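Local coordinates for protein ricin B lectin (Clostridium thermocellum, PDB 3VSF) that acts as an exo-beta-1,3-galactanase, with a glycoside hydrolase family 43 beta-propeller domain joined to a ricin-type beta-trefoil lectin domain, at residues Tyr73-Asp78 with Glu118-Met123; Gly85-Arg90 with Arg100-Ser105. One frame throughout, in Å; residues are numbered along the deposited sequence.

Interaction 1 of 2, residues Tyr73-Asp78 with Glu118-Met123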
loop_
_atom_site.group_PDB
_atom_site.type_symbol
_atom_site.label_atom_id
_atom_site.label_comp_id
_atom_site.label_asym_id
_atom_site.label_seq_id
_atom_site.Cartn_x
_atom_site.Cartn_y
_atom_site.Cartn_z
ATOM N N TYR A 73 -12.582 10.315 -1.144
ATOM C CA TYR A 73 -13.321 10.709 0.048
ATOM C C TYR A 73 -12.482 10.462 1.295
ATOM O O TYR A 73 -11.556 9.654 1.277
ATOM C CB TYR A 73 -14.637 9.938 0.142
ATOM C CG TYR A 73 -15.493 10.025 -1.101
ATOM C CD1 TYR A 73 -16.349 11.098 -1.305
ATOM C CD2 TYR A 73 -15.448 9.031 -2.071
ATOM C CE1 TYR A 73 -17.135 11.181 -2.439
ATOM C CE2 TYR A 73 -16.229 9.106 -3.208
ATOM C CZ TYR A 73 -17.071 10.182 -3.386
ATOM O OH TYR A 73 -17.851 10.259 -4.517
ATOM N N GLY A 74 -12.813 11.162 2.376
ATOM C CA GLY A 74 -12.102 11.010 3.633
ATOM C C GLY A 74 -12.664 11.917 4.709
ATOM O O GLY A 74 -13.447 12.820 4.418
ATOM N N GLU A 75 -12.266 11.682 5.954
ATOM C CA GLU A 75 -12.759 12.482 7.071
ATOM C C GLU A 75 -11.628 13.213 7.788
ATOM O O GLU A 75 -10.454 12.913 7.582
ATOM C CB GLU A 75 -13.540 11.604 8.053
ATOM C CG GLU A 75 -12.774 10.395 8.572
ATOM C CD GLU A 75 -11.724 10.757 9.602
ATOM O OE1 GLU A 75 -11.904 11.771 10.310
ATOM O OE2 GLU A 75 -10.712 10.030 9.699
ATOM N N TYR A 76 -11.993 14.177 8.629
ATOM C CA TYR A 76 -11.018 14.946 9.391
ATOM C C TYR A 76 -11.660 15.581 10.619
ATOM O O TYR A 76 -12.743 16.162 10.534
ATOM C CB TYR A 76 -10.375 16.023 8.516
ATOM C CG TYR A 76 -11.317 17.138 8.116
ATOM C CD1 TYR A 76 -11.138 18.430 8.592
ATOM C CD2 TYR A 76 -12.386 16.896 7.264
ATOM C CE1 TYR A 76 -11.997 19.451 8.228
ATOM C CE2 TYR A 76 -13.251 17.909 6.895
ATOM C CZ TYR A 76 -13.052 19.186 7.380
ATOM O OH TYR A 76 -13.910 20.198 7.016
ATOM N N ARG A 77 -10.985 15.468 11.758
ATOM C CA ARG A 77 -11.475 16.045 13.006
ATOM C C ARG A 77 -11.314 17.565 13.033
ATOM O O ARG A 77 -10.809 18.159 12.081
ATOM C CB ARG A 77 -10.753 15.421 14.204
ATOM C CG ARG A 77 -11.233 14.026 14.579
ATOM C CD ARG A 77 -10.803 12.968 13.570
ATOM N NE ARG A 77 -10.908 11.624 14.135
ATOM C CZ ARG A 77 -10.587 10.507 13.491
ATOM N NH1 ARG A 77 -10.134 10.559 12.246
ATOM N NH2 ARG A 77 -10.717 9.333 14.095
ATOM N N ASP A 78 -11.748 18.180 14.130
ATOM C CA ASP A 78 -11.632 19.626 14.313
ATOM C C ASP A 78 -10.779 19.971 15.531
ATOM O O ASP A 78 -9.809 19.279 15.836
ATOM C CB ASP A 78 -13.018 20.267 14.447
ATOM C CG ASP A 78 -13.852 19.637 15.548
ATOM O OD1 ASP A 78 -15.085 19.834 15.551
ATOM O OD2 ASP A 78 -13.277 18.939 16.410
ATOM N N GLU A 118 -15.100 7.750 11.077
ATOM C CA GLU A 118 -13.814 7.399 10.495
ATOM C C GLU A 118 -13.941 6.288 9.459
ATOM O O GLU A 118 -14.870 5.480 9.507
ATOM C CB GLU A 118 -12.820 7.010 11.591
ATOM C CG GLU A 118 -13.287 5.880 12.497
ATOM C CD GLU A 118 -12.452 5.766 13.761
ATOM O OE1 GLU A 118 -12.263 4.633 14.253
ATOM O OE2 GLU A 118 -11.987 6.809 14.266
ATOM N N ARG A 119 -12.997 6.261 8.524
ATOM C CA ARG A 119 -12.989 5.278 7.444
ATOM C C ARG A 119 -14.272 5.292 6.616
ATOM O O ARG A 119 -14.927 4.261 6.464
ATOM C CB ARG A 119 -12.725 3.875 7.996
ATOM C CG ARG A 119 -11.408 3.759 8.736
ATOM C CD ARG A 119 -11.082 2.319 9.082
ATOM N NE ARG A 119 -9.737 2.203 9.635
ATOM C CZ ARG A 119 -8.631 2.181 8.900
ATOM N NH1 ARG A 119 -8.710 2.268 7.578
ATOM N NH2 ARG A 119 -7.444 2.075 9.483
ATOM N N PRO A 120 -14.631 6.465 6.072
ATOM C CA PRO A 120 -15.802 6.567 5.197
ATOM C C PRO A 120 -15.487 6.066 3.791
ATOM O O PRO A 120 -14.486 6.474 3.203
ATOM C CB PRO A 120 -16.075 8.071 5.167
ATOM C CG PRO A 120 -14.734 8.687 5.350
ATOM C CD PRO A 120 -13.981 7.771 6.276
ATOM N N LYS A 121 -16.333 5.187 3.265
ATOM C CA LYS A 121 -16.136 4.646 1.925
ATOM C C LYS A 121 -17.362 4.901 1.056
ATOM O O LYS A 121 -18.485 4.957 1.556
ATOM C CB LYS A 121 -15.842 3.146 1.993
ATOM C CG LYS A 121 -14.654 2.784 2.870
ATOM C CD LYS A 121 -13.378 3.441 2.374
ATOM C CE LYS A 121 -12.191 3.079 3.251
ATOM N NZ LYS A 121 -12.367 3.541 4.655
ATOM N N VAL A 122 -17.142 5.057 -0.246
ATOM C CA VAL A 122 -18.235 5.304 -1.180
ATOM C C VAL A 122 -18.269 4.269 -2.300
ATOM O O VAL A 122 -17.244 3.959 -2.907
ATOM C CB VAL A 122 -18.147 6.716 -1.794
ATOM C CG1 VAL A 122 -19.098 6.846 -2.972
ATOM C CG2 VAL A 122 -18.443 7.771 -0.740
ATOM N N MET A 123 -19.458 3.738 -2.565
ATOM C CA MET A 123 -19.651 2.761 -3.628
ATOM C C MET A 123 -20.775 3.214 -4.554
ATOM O O MET A 123 -21.672 3.944 -4.134
ATOM C CB MET A 123 -19.975 1.388 -3.034
ATOM C CG MET A 123 -21.205 1.374 -2.140
ATOM S SD MET A 123 -21.357 -0.140 -1.171
ATOM C CE MET A 123 -21.384 -1.377 -2.466
#

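Interaction 2 of 2, residues Gly85-Arg90 with Arg100-Ser105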
loop_
_atom_site.group_PDB
_atom_site.type_symbol
_atom_site.label_atom_id
_atom_site.label_comp_id
_atom_site.label_asym_id
_atom_site.label_seq_id
_atom_site.Cartn_x
_atom_site.Cartn_y
_atom_site.Cartn_z
ATOM N N GLY A 85 -16.175 16.981 9.025
ATOM C CA GLY A 85 -16.730 16.786 7.698
ATOM C C GLY A 85 -16.056 15.672 6.919
ATOM O O GLY A 85 -14.925 15.287 7.214
ATOM N N VAL A 86 -16.764 15.143 5.926
ATOM C CA VAL A 86 -16.208 14.126 5.044
ATOM C C VAL A 86 -15.876 14.749 3.695
ATOM O O VAL A 86 -16.738 14.874 2.825
ATOM C CB VAL A 86 -17.181 12.951 4.846
ATOM C CG1 VAL A 86 -16.614 11.952 3.848
ATOM C CG2 VAL A 86 -17.471 12.274 6.175
ATOM N N SER A 87 -14.617 15.143 3.530
ATOM C CA SER A 87 -14.180 15.855 2.336
ATOM C C SER A 87 -14.242 14.991 1.082
ATOM O O SER A 87 -14.300 13.765 1.157
ATOM C CB SER A 87 -12.762 16.395 2.531
ATOM O OG SER A 87 -12.676 17.179 3.707
ATOM N N CYS A 88 -14.228 15.649 -0.073
ATOM C CA CYS A 88 -14.248 14.958 -1.355
ATOM C C CYS A 88 -13.363 15.672 -2.368
ATOM O O CYS A 88 -13.561 16.852 -2.658
ATOM C CB CYS A 88 -15.676 14.857 -1.891
ATOM S SG CYS A 88 -15.790 14.178 -3.561
ATOM N N TYR A 89 -12.384 14.950 -2.903
ATOM C CA TYR A 89 -11.476 15.512 -3.894
ATOM C C TYR A 89 -11.613 14.790 -5.230
ATOM O O TYR A 89 -11.794 13.574 -5.274
ATOM C CB TYR A 89 -10.033 15.453 -3.392
ATOM C CG TYR A 89 -9.791 16.272 -2.143
ATOM C CD1 TYR A 89 -10.069 15.755 -0.885
ATOM C CD2 TYR A 89 -9.284 17.562 -2.224
ATOM C CE1 TYR A 89 -9.849 16.500 0.258
ATOM C CE2 TYR A 89 -9.058 18.314 -1.086
ATOM C CZ TYR A 89 -9.343 17.778 0.152
ATOM O OH TYR A 89 -9.122 18.523 1.287
ATOM N N ARG A 90 -11.523 15.549 -6.316
ATOM C CA ARG A 90 -11.734 15.012 -7.655
ATOM C C ARG A 90 -10.486 15.177 -8.518
ATOM O O ARG A 90 -9.771 16.171 -8.401
ATOM C CB ARG A 90 -12.927 15.710 -8.310
ATOM C CG ARG A 90 -13.201 15.294 -9.743
ATOM C CD ARG A 90 -14.364 16.085 -10.319
ATOM N NE ARG A 90 -14.127 17.525 -10.251
ATOM C CZ ARG A 90 -14.226 18.351 -11.288
ATOM N NH1 ARG A 90 -14.562 17.883 -12.482
ATOM N NH2 ARG A 90 -13.990 19.647 -11.130
ATOM N N ARG A 100 -13.812 19.719 -3.541
ATOM C CA ARG A 100 -15.212 19.696 -3.960
ATOM C C ARG A 100 -16.165 19.888 -2.782
ATOM O O ARG A 100 -17.380 19.757 -2.929
ATOM C CB ARG A 100 -15.533 18.393 -4.697
ATOM C CG ARG A 100 -14.703 18.170 -5.952
ATOM C CD ARG A 100 -15.050 19.175 -7.041
ATOM N NE ARG A 100 -16.074 18.670 -7.953
ATOM C CZ ARG A 100 -16.557 19.354 -8.987
ATOM N NH1 ARG A 100 -16.111 20.578 -9.239
ATOM N NH2 ARG A 100 -17.483 18.818 -9.768
ATOM N N GLY A 101 -15.607 20.196 -1.615
ATOM C CA GLY A 101 -16.406 20.454 -0.431
ATOM C C GLY A 101 -16.687 19.213 0.391
ATOM O O GLY A 101 -16.166 18.135 0.107
ATOM N N GLU A 102 -17.518 19.368 1.417
ATOM C CA GLU A 102 -17.879 18.257 2.289
ATOM C C GLU A 102 -19.182 17.599 1.853
ATOM O O GLU A 102 -20.265 18.141 2.076
ATOM C CB GLU A 102 -17.994 18.725 3.742
ATOM C CG GLU A 102 -16.707 18.606 4.547
ATOM C CD GLU A 102 -15.600 19.505 4.033
ATOM O OE1 GLU A 102 -15.899 20.437 3.256
ATOM O OE2 GLU A 102 -14.430 19.279 4.404
ATOM N N VAL A 103 -19.071 16.431 1.230
ATOM C CA VAL A 103 -20.245 15.669 0.825
ATOM C C VAL A 103 -21.068 15.286 2.050
ATOM O O VAL A 103 -22.263 15.015 1.949
ATOM C CB VAL A 103 -19.855 14.396 0.051
ATOM C CG1 VAL A 103 -19.169 14.760 -1.256
ATOM C CG2 VAL A 103 -18.961 13.507 0.901
ATOM N N LEU A 104 -20.415 15.268 3.207
ATOM C CA LEU A 104 -21.090 14.993 4.468
ATOM C C LEU A 104 -20.518 15.898 5.551
ATOM O O LEU A 104 -19.303 16.054 5.663
ATOM C CB LEU A 104 -20.921 13.525 4.861
ATOM C CG LEU A 104 -21.868 12.994 5.937
ATOM C CD1 LEU A 104 -23.296 12.958 5.414
ATOM C CD2 LEU A 104 -21.437 11.614 6.405
ATOM N N SER A 105 -21.398 16.501 6.343
ATOM C CA SER A 105 -20.972 17.423 7.391
ATOM C C SER A 105 -21.556 17.035 8.742
ATOM O O SER A 105 -22.455 16.198 8.825
ATOM C CB SER A 105 -21.381 18.854 7.038
ATOM O OG SER A 105 -21.017 19.760 8.065
#

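Interaction 1 of 2, residues Tyr73-Asp78 with Glu118-Met123
Two blades of the five-bladed beta-propeller typical of family 43 glycoside hydrolases meet where Tyr73, Glu75 and Arg77 face Val122, Pro120 and Glu118. Strands 73-77 and 118-123 run roughly antiparallel, at 156°, but their axes come no closer than 6.2 Å and they belong to separate sheets, so side chains make the join. At one end Val122 sits over a face of the Tyr73 ring in a CH-pi contact, its CG2 lying 3.5 Å from the ring centroid. A branched aliphatic suits this place because its methyl covers the flat ring while its CB reaches the ring border. In the middle, the compact, puckered Pro120 ring, which has no N-H to satisfy, rests against Gly74 and the Glu75 chain, with Pro120 CD 3.7 Å from Glu75 CG. Glu75 bends at chi2 (75°), which curls its carboxylate toward Arg77. The guanidinium there bridges two acids: Arg77 NH1 lies 2.7 Å from Glu75 OE2, and Arg77 NH2 lies 2.8 Å from Glu118 OE2, which arrives at the edge near the guanidinium plane. This shared cation probably offsets the charge of two neighbouring carboxylates. Outside the pair, strand 69-77 pairs with strand 83-91, whereas strand 116-124 is bonded to strand 131-138 and sends Arg119 and Lys121 against strand 288-296, with Arg119 salt-bridged to Asp186.

Interaction 2 of 2, residues Gly85-Arg90 with Arg100-Ser105
Val86 N donates to Leu104 O at 2.7 Å and nearly straight (175°), a backbone bond of the antiparallel hairpin formed by strands 83-91 and 98-105, at the outer side of a propeller blade. Weaker backbone bonds follow from Cys88 N to Gly101 O and from Arg100 N to Cys88 O. Gly101 adopts angles at which a CB would press on the preceding carbonyl oxygen, so glycine fits there. Near the turn that joins the two strands, the guanidinium groups of Arg90 and Arg100 stack, centres 3.4 Å apart and planes 29° from parallel. Arg90 turns at chi3 (57°) to bring its flat group over that of Arg100. Acids probably balance the paired charges: Glu98 salt-bridges Arg90, and Asp157 salt-bridges Arg100. Glu102 bends across Gly85, whose lack of a side chain lets Glu102 CG approach Gly85 CA to 3.6 Å; the Glu102 carboxylate is bonded by Tyr99. On the other face of the sheet, Val86 and Leu104 lie side by side, CB to CB at 3.8 Å, and both touch Met133 of the adjoining blade. Where the chain turns its corner, compact Cys88 accommodates a branch of Val103, with Cys88 CB 3.6 Å from Val103 CG1.

The chain passes through residues 73-78, 85-90, 100-105 and 118-123 in that order, so the hairpin of interaction 2 forms within the span that interaction 1 brings together. Their centres are about 9 Å apart. Strands 69-77, 83-91 and 98-105 are consecutive members of one four-stranded blade; strand 116-124 opens the next. Interaction 2 therefore builds the outer part of a blade, while interaction 1 fastens that blade to its neighbour. Gly74 N and Ser87 O, 3.2 Å apart, probably share a hydrogen bond that links the two contacts through the sheet, and Tyr76 OH probably bonds Glu102 OE2 at 2.8 Å. Both contacts shape the propeller domain, away from the galactose-binding residues of the lectin domain.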